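Local coordinates for outer membrane porin protein 32 (Delftia acidovorans, PDB 2FGQ) that forms anion-selective channels across the bacterial outer membrane as a homotrimeric porin, seen here with malate bound, at residues 115-124 against 221-229; 162-173 against 189-200. All coordinates share one frame; numbering follows the deposited sequence.

Contact 1 (115-124 against 221-229)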
loop_
_atom_site.group_PDB
_atom_site.type_symbol
_atom_site.label_atom_id
_atom_site.label_comp_id
_atom_site.label_asym_id
_atom_site.label_seq_id
_atom_site.Cartn_x
_atom_site.Cartn_y
_atom_site.Cartn_z
ATOM N N PHE A 115 -12.316 -21.151 -15.741
ATOM C CA PHE A 115 -12.717 -22.280 -14.899
ATOM C C PHE A 115 -12.926 -21.798 -13.477
ATOM O O PHE A 115 -12.074 -21.060 -12.931
ATOM C CB PHE A 115 -11.593 -23.287 -14.920
ATOM C CG PHE A 115 -11.866 -24.546 -14.157
ATOM C CD1 PHE A 115 -12.936 -25.355 -14.504
ATOM C CD2 PHE A 115 -11.060 -24.908 -13.130
ATOM C CE1 PHE A 115 -13.162 -26.571 -13.809
ATOM C CE2 PHE A 115 -11.271 -26.109 -12.434
ATOM C CZ PHE A 115 -12.335 -26.917 -12.778
ATOM N N MET A 116 -14.033 -22.210 -12.866
ATOM C CA MET A 116 -14.389 -21.744 -11.503
ATOM C C MET A 116 -14.119 -22.786 -10.423
ATOM O O MET A 116 -14.574 -22.625 -9.302
ATOM C CB MET A 116 -15.893 -21.414 -11.429
ATOM C CG MET A 116 -16.363 -20.377 -12.344
ATOM S SD MET A 116 -18.231 -20.193 -12.143
ATOM C CE MET A 116 -18.443 -20.149 -10.473
ATOM N N GLY A 117 -13.471 -23.901 -10.758
ATOM C CA GLY A 117 -13.260 -24.955 -9.766
ATOM C C GLY A 117 -12.563 -24.494 -8.473
ATOM O O GLY A 117 -12.905 -24.934 -7.368
ATOM N N PHE A 118 -11.569 -23.620 -8.625
ATOM C CA PHE A 118 -10.827 -23.076 -7.460
ATOM C C PHE A 118 -11.644 -21.938 -6.890
ATOM O O PHE A 118 -11.347 -20.754 -7.134
ATOM C CB PHE A 118 -9.405 -22.638 -7.822
ATOM C CG PHE A 118 -8.512 -23.750 -8.276
ATOM C CD1 PHE A 118 -7.790 -24.456 -7.343
ATOM C CD2 PHE A 118 -8.349 -24.058 -9.620
ATOM C CE1 PHE A 118 -6.916 -25.451 -7.708
ATOM C CE2 PHE A 118 -7.495 -25.144 -10.010
ATOM C CZ PHE A 118 -6.772 -25.804 -9.039
ATOM N N ARG A 119 -12.645 -22.290 -6.098
ATOM C CA ARG A 119 -13.512 -21.306 -5.454
ATOM C C ARG A 119 -13.971 -21.859 -4.096
ATOM O O ARG A 119 -13.839 -23.059 -3.807
ATOM C CB ARG A 119 -14.653 -20.798 -6.345
ATOM C CG ARG A 119 -15.724 -21.753 -6.534
ATOM C CD ARG A 119 -16.820 -21.224 -7.484
ATOM N NE ARG A 119 -17.517 -20.048 -6.946
ATOM C CZ ARG A 119 -18.491 -20.086 -6.044
ATOM N NH1 ARG A 119 -18.931 -21.228 -5.544
ATOM N NH2 ARG A 119 -19.016 -18.953 -5.602
ATOM N N ASN A 120 -14.470 -20.986 -3.253
ATOM C CA ASN A 120 -14.955 -21.351 -1.930
ATOM C C ASN A 120 -16.406 -21.843 -1.998
ATOM O O ASN A 120 -17.365 -21.150 -1.639
ATOM C CB ASN A 120 -14.788 -20.153 -1.006
ATOM C CG ASN A 120 -15.081 -20.471 0.429
ATOM O OD1 ASN A 120 -15.338 -21.642 0.805
ATOM N ND2 ASN A 120 -14.993 -19.434 1.276
ATOM N N TRP A 121 -16.524 -23.096 -2.385
ATOM C CA TRP A 121 -17.813 -23.726 -2.619
ATOM C C TRP A 121 -18.693 -23.822 -1.387
ATOM O O TRP A 121 -19.937 -23.928 -1.513
ATOM C CB TRP A 121 -17.627 -25.146 -3.217
ATOM C CG TRP A 121 -17.060 -25.147 -4.609
ATOM C CD1 TRP A 121 -15.790 -25.441 -4.975
ATOM C CD2 TRP A 121 -17.759 -24.832 -5.810
ATOM N NE1 TRP A 121 -15.644 -25.334 -6.337
ATOM C CE2 TRP A 121 -16.843 -24.942 -6.874
ATOM C CE3 TRP A 121 -19.084 -24.450 -6.106
ATOM C CZ2 TRP A 121 -17.205 -24.710 -8.202
ATOM C CZ3 TRP A 121 -19.435 -24.199 -7.435
ATOM C CH2 TRP A 121 -18.499 -24.330 -8.457
ATOM N N ALA A 122 -18.060 -23.856 -0.203
ATOM C CA ALA A 122 -18.760 -24.138 1.061
ATOM C C ALA A 122 -18.868 -22.958 1.982
ATOM O O ALA A 122 -19.255 -23.114 3.140
ATOM C CB ALA A 122 -18.043 -25.237 1.792
ATOM N N ALA A 123 -18.494 -21.784 1.500
ATOM C CA ALA A 123 -18.358 -20.627 2.403
ATOM C C ALA A 123 -17.492 -20.935 3.633
ATOM O O ALA A 123 -17.776 -20.538 4.786
ATOM C CB ALA A 123 -19.751 -20.054 2.816
ATOM N N GLY A 124 -16.376 -21.610 3.378
ATOM C CA GLY A 124 -15.341 -21.747 4.385
ATOM C C GLY A 124 -14.873 -20.395 4.901
ATOM O O GLY A 124 -14.903 -19.377 4.195
ATOM N N GLY A 221 -8.101 -29.779 -21.042
ATOM C CA GLY A 221 -9.165 -30.253 -20.180
ATOM C C GLY A 221 -8.736 -30.341 -18.711
ATOM O O GLY A 221 -7.549 -30.473 -18.375
ATOM N N LEU A 222 -9.725 -30.258 -17.822
ATOM C CA LEU A 222 -9.478 -30.250 -16.368
ATOM C C LEU A 222 -10.700 -30.968 -15.754
ATOM O O LEU A 222 -11.841 -30.718 -16.161
ATOM C CB LEU A 222 -9.440 -28.815 -15.829
ATOM C CG LEU A 222 -8.170 -27.976 -15.564
ATOM C CD1 LEU A 222 -8.517 -26.541 -15.198
ATOM C CD2 LEU A 222 -7.291 -28.536 -14.446
ATOM N N LEU A 223 -10.446 -31.831 -14.781
ATOM C CA LEU A 223 -11.463 -32.416 -13.903
ATOM C C LEU A 223 -11.041 -32.151 -12.467
ATOM O O LEU A 223 -9.873 -32.285 -12.136
ATOM C CB LEU A 223 -11.501 -33.930 -14.085
ATOM C CG LEU A 223 -11.662 -34.438 -15.497
ATOM C CD1 LEU A 223 -11.331 -35.901 -15.506
ATOM C CD2 LEU A 223 -13.102 -34.171 -15.930
ATOM N N GLN A 224 -11.993 -31.844 -11.599
ATOM C CA GLN A 224 -11.675 -31.569 -10.228
ATOM C C GLN A 224 -12.815 -31.956 -9.318
ATOM O O GLN A 224 -13.975 -31.703 -9.641
ATOM C CB GLN A 224 -11.407 -30.061 -10.018
ATOM C CG GLN A 224 -10.851 -29.696 -8.656
ATOM C CD GLN A 224 -10.533 -28.213 -8.568
ATOM O OE1 GLN A 224 -9.344 -27.823 -8.402
ATOM N NE2 GLN A 224 -11.556 -27.374 -8.703
ATOM N N GLN A 225 -12.475 -32.569 -8.189
ATOM C CA GLN A 225 -13.431 -32.772 -7.100
ATOM C C GLN A 225 -12.934 -32.038 -5.888
ATOM O O GLN A 225 -11.796 -32.238 -5.465
ATOM C CB GLN A 225 -13.632 -34.245 -6.760
ATOM C CG GLN A 225 -14.634 -34.423 -5.658
ATOM C CD GLN A 225 -14.990 -35.872 -5.424
ATOM O OE1 GLN A 225 -14.409 -36.510 -4.557
ATOM N NE2 GLN A 225 -15.907 -36.410 -6.218
ATOM N N THR A 226 -13.798 -31.166 -5.355
ATOM C CA THR A 226 -13.504 -30.426 -4.139
ATOM C C THR A 226 -14.532 -30.833 -3.100
ATOM O O THR A 226 -15.738 -30.705 -3.335
ATOM C CB THR A 226 -13.647 -28.959 -4.431
ATOM O OG1 THR A 226 -12.759 -28.619 -5.502
ATOM C CG2 THR A 226 -13.168 -28.152 -3.236
ATOM N N LYS A 227 -14.067 -31.325 -1.963
ATOM C CA LYS A 227 -14.967 -31.763 -0.902
ATOM C C LYS A 227 -14.620 -31.023 0.383
ATOM O O LYS A 227 -13.495 -31.136 0.866
ATOM C CB LYS A 227 -14.787 -33.276 -0.681
ATOM C CG LYS A 227 -15.717 -33.908 0.323
ATOM C CD LYS A 227 -15.756 -35.476 0.291
ATOM C CE LYS A 227 -14.671 -36.105 -0.522
ATOM N NZ LYS A 227 -14.435 -37.573 -0.072
ATOM N N PHE A 228 -15.568 -30.276 0.941
ATOM C CA PHE A 228 -15.440 -29.760 2.283
ATOM C C PHE A 228 -16.121 -30.767 3.218
ATOM O O PHE A 228 -17.354 -30.891 3.230
ATOM C CB PHE A 228 -16.091 -28.389 2.414
ATOM C CG PHE A 228 -15.367 -27.229 1.737
ATOM C CD1 PHE A 228 -15.461 -27.006 0.391
ATOM C CD2 PHE A 228 -14.665 -26.316 2.496
ATOM C CE1 PHE A 228 -14.851 -25.894 -0.213
ATOM C CE2 PHE A 228 -14.087 -25.162 1.929
ATOM C CZ PHE A 228 -14.185 -24.945 0.591
ATOM N N LYS A 229 -15.317 -31.495 3.955
ATOM C CA LYS A 229 -15.755 -32.593 4.825
ATOM C C LYS A 229 -15.676 -32.126 6.279
ATOM O O LYS A 229 -14.595 -31.889 6.812
ATOM C CB LYS A 229 -14.845 -33.797 4.618
ATOM C CG LYS A 229 -15.309 -35.041 5.286
ATOM C CD LYS A 229 -14.627 -36.319 4.726
ATOM C CE LYS A 229 -14.383 -37.321 5.845
ATOM N NZ LYS A 229 -15.620 -37.583 6.635
HETATM O O HOH W 1 -11.260 -26.338 -5.578
#
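Ala122 sets its CB over one face of the Phe228 ring, off-centre toward CG, a CH-pi contact with the methyl 3.4 Å from the ring centroid and 16° off the normal. With chi1 at -72°, CG of Phe228 lies opposite its own carbonyl carbon, and the ring rises from the strand to meet the loop. At the far end of the ring Asn120 OD1 comes in obliquely, 3.5 Å from Phe228 CZ, and the amide is itself fixed by two bonds to Gly124: OD1 accepts from Gly124 N, while ND2 gives a straighter bond to Gly124 O. At the other end of the interface Leu222 CD1 covers a face of the Phe115 ring, 4.1 Å from its centroid. Such packing illustrates how porins narrow their channel: residues 115-124 belong to the long excursion between helix 96-101 and strand 133-134, folded inward against strand 218-230 of the 16-stranded barrel. Gln224 occupies the middle of the interface. Its extended chain lifts the amide so that OE1 stands over the Phe118 ring, 3.3 Å from CZ, with the two planes 78° apart; the same oxygen is hydrogen-bonded to Thr207 on the adjoining strand. Gly117 leaves space for this amide, since a CB there would run into Gln224 NE2. The looser section lies around Thr226, whose CG2 comes no nearer than 4.2 Å to Trp121 CD1. Here a water mediates, donating to Gly117 O at 2.8 Å and pairing with Thr226 OG1, while Trp121 NE1 also donates to Gly117 O.

Contact 2 (162-173 against 189-200)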
loop_
_atom_site.group_PDB
_atom_site.type_symbol
_atom_site.label_atom_id
_atom_site.label_comp_id
_atom_site.label_asym_id
_atom_site.label_seq_id
_atom_site.Cartn_x
_atom_site.Cartn_y
_atom_site.Cartn_z
ATOM N N ILE A 162 -10.803 -20.757 14.603
ATOM C CA ILE A 162 -12.161 -20.310 14.330
ATOM C C ILE A 162 -13.064 -21.426 14.831
ATOM O O ILE A 162 -13.074 -22.552 14.292
ATOM C CB ILE A 162 -12.432 -20.017 12.844
ATOM C CG1 ILE A 162 -11.464 -18.951 12.295
ATOM C CG2 ILE A 162 -13.881 -19.549 12.608
ATOM C CD1 ILE A 162 -11.651 -18.722 10.786
ATOM N N GLY A 163 -13.850 -21.110 15.856
ATOM C CA GLY A 163 -14.741 -22.092 16.434
ATOM C C GLY A 163 -13.973 -23.326 16.876
ATOM O O GLY A 163 -12.979 -23.200 17.588
ATOM N N THR A 164 -14.373 -24.510 16.406
ATOM C CA THR A 164 -13.704 -25.746 16.825
ATOM C C THR A 164 -12.472 -26.103 15.995
ATOM O O THR A 164 -11.840 -27.110 16.250
ATOM C CB THR A 164 -14.649 -26.939 16.804
ATOM O OG1 THR A 164 -15.110 -27.162 15.466
ATOM C CG2 THR A 164 -15.877 -26.661 17.682
ATOM N N ALA A 165 -12.138 -25.278 15.006
ATOM C CA ALA A 165 -10.940 -25.477 14.195
ATOM C C ALA A 165 -9.783 -24.674 14.785
ATOM O O ALA A 165 -9.900 -23.470 14.893
ATOM C CB ALA A 165 -11.197 -25.027 12.789
ATOM N N ASP A 166 -8.706 -25.354 15.185
ATOM C CA ASP A 166 -7.508 -24.705 15.729
ATOM C C ASP A 166 -6.289 -24.836 14.832
ATOM O O ASP A 166 -5.153 -24.603 15.261
ATOM C CB ASP A 166 -7.209 -25.172 17.148
ATOM C CG ASP A 166 -6.798 -26.615 17.246
ATOM O OD1 ASP A 166 -6.851 -27.361 16.237
ATOM O OD2 ASP A 166 -6.383 -27.059 18.358
ATOM N N SER A 167 -6.529 -25.135 13.559
ATOM C CA SER A 167 -5.455 -25.197 12.573
ATOM C C SER A 167 -5.891 -24.610 11.236
ATOM O O SER A 167 -5.443 -25.047 10.162
ATOM C CB SER A 167 -4.905 -26.623 12.424
ATOM O OG SER A 167 -5.887 -27.560 12.007
ATOM N N VAL A 168 -6.712 -23.572 11.307
ATOM C CA VAL A 168 -7.243 -22.931 10.106
ATOM C C VAL A 168 -6.090 -22.411 9.243
ATOM O O VAL A 168 -5.161 -21.797 9.764
ATOM C CB VAL A 168 -8.222 -21.787 10.428
ATOM C CG1 VAL A 168 -8.724 -21.120 9.165
ATOM C CG2 VAL A 168 -9.404 -22.307 11.221
ATOM N N GLY A 169 -6.148 -22.684 7.940
ATOM C CA GLY A 169 -5.170 -22.200 6.994
ATOM C C GLY A 169 -4.058 -23.159 6.654
ATOM O O GLY A 169 -3.284 -22.920 5.730
ATOM N N ARG A 170 -3.953 -24.265 7.373
ATOM C CA ARG A 170 -2.970 -25.269 7.016
ATOM C C ARG A 170 -3.225 -25.741 5.588
ATOM O O ARG A 170 -4.361 -25.940 5.200
ATOM C CB ARG A 170 -3.023 -26.445 7.988
ATOM C CG ARG A 170 -1.897 -27.439 7.800
ATOM C CD ARG A 170 -2.027 -28.667 8.610
ATOM N NE ARG A 170 -1.925 -28.349 10.011
ATOM C CZ ARG A 170 -2.252 -29.172 11.001
ATOM N NH1 ARG A 170 -2.761 -30.374 10.735
ATOM N NH2 ARG A 170 -2.057 -28.780 12.263
ATOM N N TYR A 171 -2.147 -25.927 4.847
ATOM C CA TYR A 171 -2.160 -26.521 3.501
ATOM C C TYR A 171 -1.124 -27.592 3.435
ATOM O O TYR A 171 0.004 -27.398 3.862
ATOM C CB TYR A 171 -1.847 -25.483 2.412
ATOM C CG TYR A 171 -1.660 -26.022 1.018
ATOM C CD1 TYR A 171 -0.402 -26.436 0.577
ATOM C CD2 TYR A 171 -2.717 -26.114 0.140
ATOM C CE1 TYR A 171 -0.202 -26.950 -0.698
ATOM C CE2 TYR A 171 -2.544 -26.658 -1.153
ATOM C CZ TYR A 171 -1.268 -27.079 -1.554
ATOM O OH TYR A 171 -1.050 -27.533 -2.831
ATOM N N ILE A 172 -1.508 -28.730 2.877
ATOM C CA ILE A 172 -0.534 -29.763 2.501
ATOM C C ILE A 172 -0.942 -30.259 1.121
ATOM O O ILE A 172 -2.092 -30.619 0.918
ATOM C CB ILE A 172 -0.512 -30.923 3.488
ATOM C CG1 ILE A 172 0.517 -31.982 3.085
ATOM C CG2 ILE A 172 -1.829 -31.568 3.587
ATOM C CD1 ILE A 172 1.821 -31.481 2.949
ATOM N N GLY A 173 -0.047 -30.245 0.163
ATOM C CA GLY A 173 -0.478 -30.617 -1.167
ATOM C C GLY A 173 0.660 -30.634 -2.142
ATOM O O GLY A 173 1.768 -30.230 -1.849
ATOM N N LEU A 189 -3.154 -33.009 -5.683
ATOM C CA LEU A 189 -3.895 -33.422 -4.490
ATOM C C LEU A 189 -3.540 -32.444 -3.359
ATOM O O LEU A 189 -2.375 -32.118 -3.155
ATOM C CB LEU A 189 -3.444 -34.816 -4.039
ATOM C CG LEU A 189 -3.544 -36.023 -4.974
ATOM C CD1 LEU A 189 -2.756 -37.221 -4.388
ATOM C CD2 LEU A 189 -4.960 -36.345 -5.068
ATOM N N ALA A 190 -4.561 -31.982 -2.642
ATOM C CA ALA A 190 -4.335 -31.061 -1.544
ATOM C C ALA A 190 -5.390 -31.183 -0.460
ATOM O O ALA A 190 -6.536 -31.512 -0.711
ATOM C CB ALA A 190 -4.363 -29.639 -2.073
ATOM N N GLN A 191 -4.994 -30.864 0.739
ATOM C CA GLN A 191 -5.904 -30.721 1.872
ATOM C C GLN A 191 -5.607 -29.397 2.591
ATOM O O GLN A 191 -4.460 -29.116 2.902
ATOM C CB GLN A 191 -5.759 -31.876 2.857
ATOM C CG GLN A 191 -6.761 -31.752 3.992
ATOM C CD GLN A 191 -6.736 -32.903 4.904
ATOM O OE1 GLN A 191 -5.930 -32.922 5.802
ATOM N NE2 GLN A 191 -7.631 -33.879 4.695
ATOM N N GLN A 192 -6.661 -28.630 2.834
ATOM C CA GLN A 192 -6.586 -27.459 3.716
ATOM C C GLN A 192 -7.446 -27.691 4.941
ATOM O O GLN A 192 -8.445 -28.404 4.890
ATOM C CB GLN A 192 -7.015 -26.156 3.014
ATOM C CG GLN A 192 -6.113 -25.758 1.982
ATOM C CD GLN A 192 -6.492 -24.466 1.225
ATOM O OE1 GLN A 192 -6.054 -24.299 0.095
ATOM N NE2 GLN A 192 -7.231 -23.539 1.867
ATOM N N LYS A 193 -7.032 -27.098 6.052
ATOM C CA LYS A 193 -7.869 -27.062 7.244
ATOM C C LYS A 193 -8.664 -25.752 7.244
ATOM O O LYS A 193 -8.119 -24.682 7.029
ATOM C CB LYS A 193 -7.018 -27.163 8.501
ATOM C CG LYS A 193 -6.266 -28.468 8.659
ATOM C CD LYS A 193 -7.195 -29.617 8.950
ATOM C CE LYS A 193 -6.500 -30.955 9.098
ATOM N NZ LYS A 193 -7.510 -31.984 9.597
ATOM N N THR A 194 -9.938 -25.843 7.569
ATOM C CA THR A 194 -10.785 -24.687 7.660
ATOM C C THR A 194 -11.909 -24.859 8.654
ATOM O O THR A 194 -11.892 -25.773 9.479
ATOM C CB THR A 194 -11.238 -24.292 6.271
ATOM O OG1 THR A 194 -11.820 -22.964 6.306
ATOM C CG2 THR A 194 -12.250 -25.247 5.638
ATOM N N ALA A 195 -12.879 -23.962 8.580
ATOM C CA ALA A 195 -14.118 -24.076 9.343
ATOM C C ALA A 195 -15.264 -23.641 8.467
ATOM O O ALA A 195 -15.094 -22.764 7.625
ATOM C CB ALA A 195 -14.058 -23.242 10.655
ATOM N N VAL A 196 -16.435 -24.218 8.700
ATOM C CA VAL A 196 -17.664 -23.782 8.044
ATOM C C VAL A 196 -18.676 -23.626 9.146
ATOM O O VAL A 196 -18.892 -24.555 9.947
ATOM C CB VAL A 196 -18.149 -24.849 7.062
ATOM C CG1 VAL A 196 -19.499 -24.389 6.499
ATOM C CG2 VAL A 196 -17.118 -25.082 5.956
ATOM N N GLY A 197 -19.264 -22.441 9.246
ATOM C CA GLY A 197 -20.158 -22.159 10.354
ATOM C C GLY A 197 -19.582 -22.358 11.745
ATOM O O GLY A 197 -20.325 -22.683 12.671
ATOM N N GLY A 198 -18.274 -22.158 11.910
ATOM C CA GLY A 198 -17.591 -22.356 13.157
ATOM C C GLY A 198 -17.221 -23.788 13.506
ATOM O O GLY A 198 -16.715 -24.042 14.584
ATOM N N LEU A 199 -17.409 -24.717 12.578
ATOM C CA LEU A 199 -17.117 -26.142 12.797
ATOM C C LEU A 199 -15.958 -26.597 11.908
ATOM O O LEU A 199 -15.969 -26.370 10.690
ATOM C CB LEU A 199 -18.355 -27.003 12.521
ATOM C CG LEU A 199 -19.340 -27.152 13.701
ATOM C CD1 LEU A 199 -19.857 -25.848 14.179
ATOM C CD2 LEU A 199 -20.518 -28.034 13.246
ATOM N N ALA A 200 -14.995 -27.273 12.519
ATOM C CA ALA A 200 -13.773 -27.716 11.842
ATOM C C ALA A 200 -14.142 -28.567 10.630
ATOM O O ALA A 200 -15.004 -29.445 10.728
ATOM C CB ALA A 200 -12.914 -28.521 12.788
#
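The shortest polar bond between residues 162-173 and 189-200 runs from Gln191 N to Ile172 O, 2.9 Å and nearly straight at 170°. Ile172 N returns a bond to Gln191 O, making these residues a hydrogen-bonded antiparallel pair between strands 171-179 and 183-196, a hairpin of the porin barrel. On either side, Tyr171 with Gln192 and Gly173 with Ala190 are non-hydrogen-bonded pairs. Gly173 lets the backbones close to a CA-CA distance of 3.9 Å from Ala190; a CB would strike Ala190 and the Tyr171 hydroxyl. The Tyr171 ring lies lengthwise along the sheet toward Ala190, CG standing opposite the backbone N (chi1 172°). CE2 meets Ala190 CB at 3.6 Å, Gln192 OE1 lies at the ring edge, the same amide donating through NE2 to Asp128 O, and OH bonds to Thr97 in helix 96-101. A valine here would probably leave the Thr97 hydroxyl without this mate and open a gap beside the Ala190 methyl. Beyond the regular ladder the pairing continues into a turn: Gly169 N binds Lys193 O, and Lys193 N binds Arg170 O at 3.0 Å. Lys193 CG lies 3.5 Å from Ser167 OG, and the chain then bends at chi2. At the far end Thr164 holds the turn at 196-199 and the residue after it, its N donating to Gly198 O and its OG1 accepting from Ala200 N at 3.0 Å. Arg170 and Lys193 point the same way, with NH1 and NZ 5.1 Å apart, but each has its own salt-bridge partner, Asp157 and Asp202 respectively, which probably offsets much of the repulsion between the like charges.

How the contacts relate
Contacts 1 and 2, with centres 15 Å apart, show a porin barrel packed both from within and along its wall. Contact 1 presses an inward-folded loop on strand 218-230, whereas contact 2 joins two neighbouring strands and the turns at their ends. Strand 199-213, whose first residues belong to contact 2, is the sheet neighbour of strand 218-230, and the two contacts touch: Ala122 O lies 3.6 Å from Val196 CG1, and Phe228 CD2 reaches Thr194 CG2 at 4.1 Å. Asp129, hydrogen-bonded to Thr194 and touching Asn120, adds a further connection. The bound D-malate lies nearer contact 1, about 7 Å from the side chain of Phe118, against about 12 Å from that of Tyr171 in contact 2.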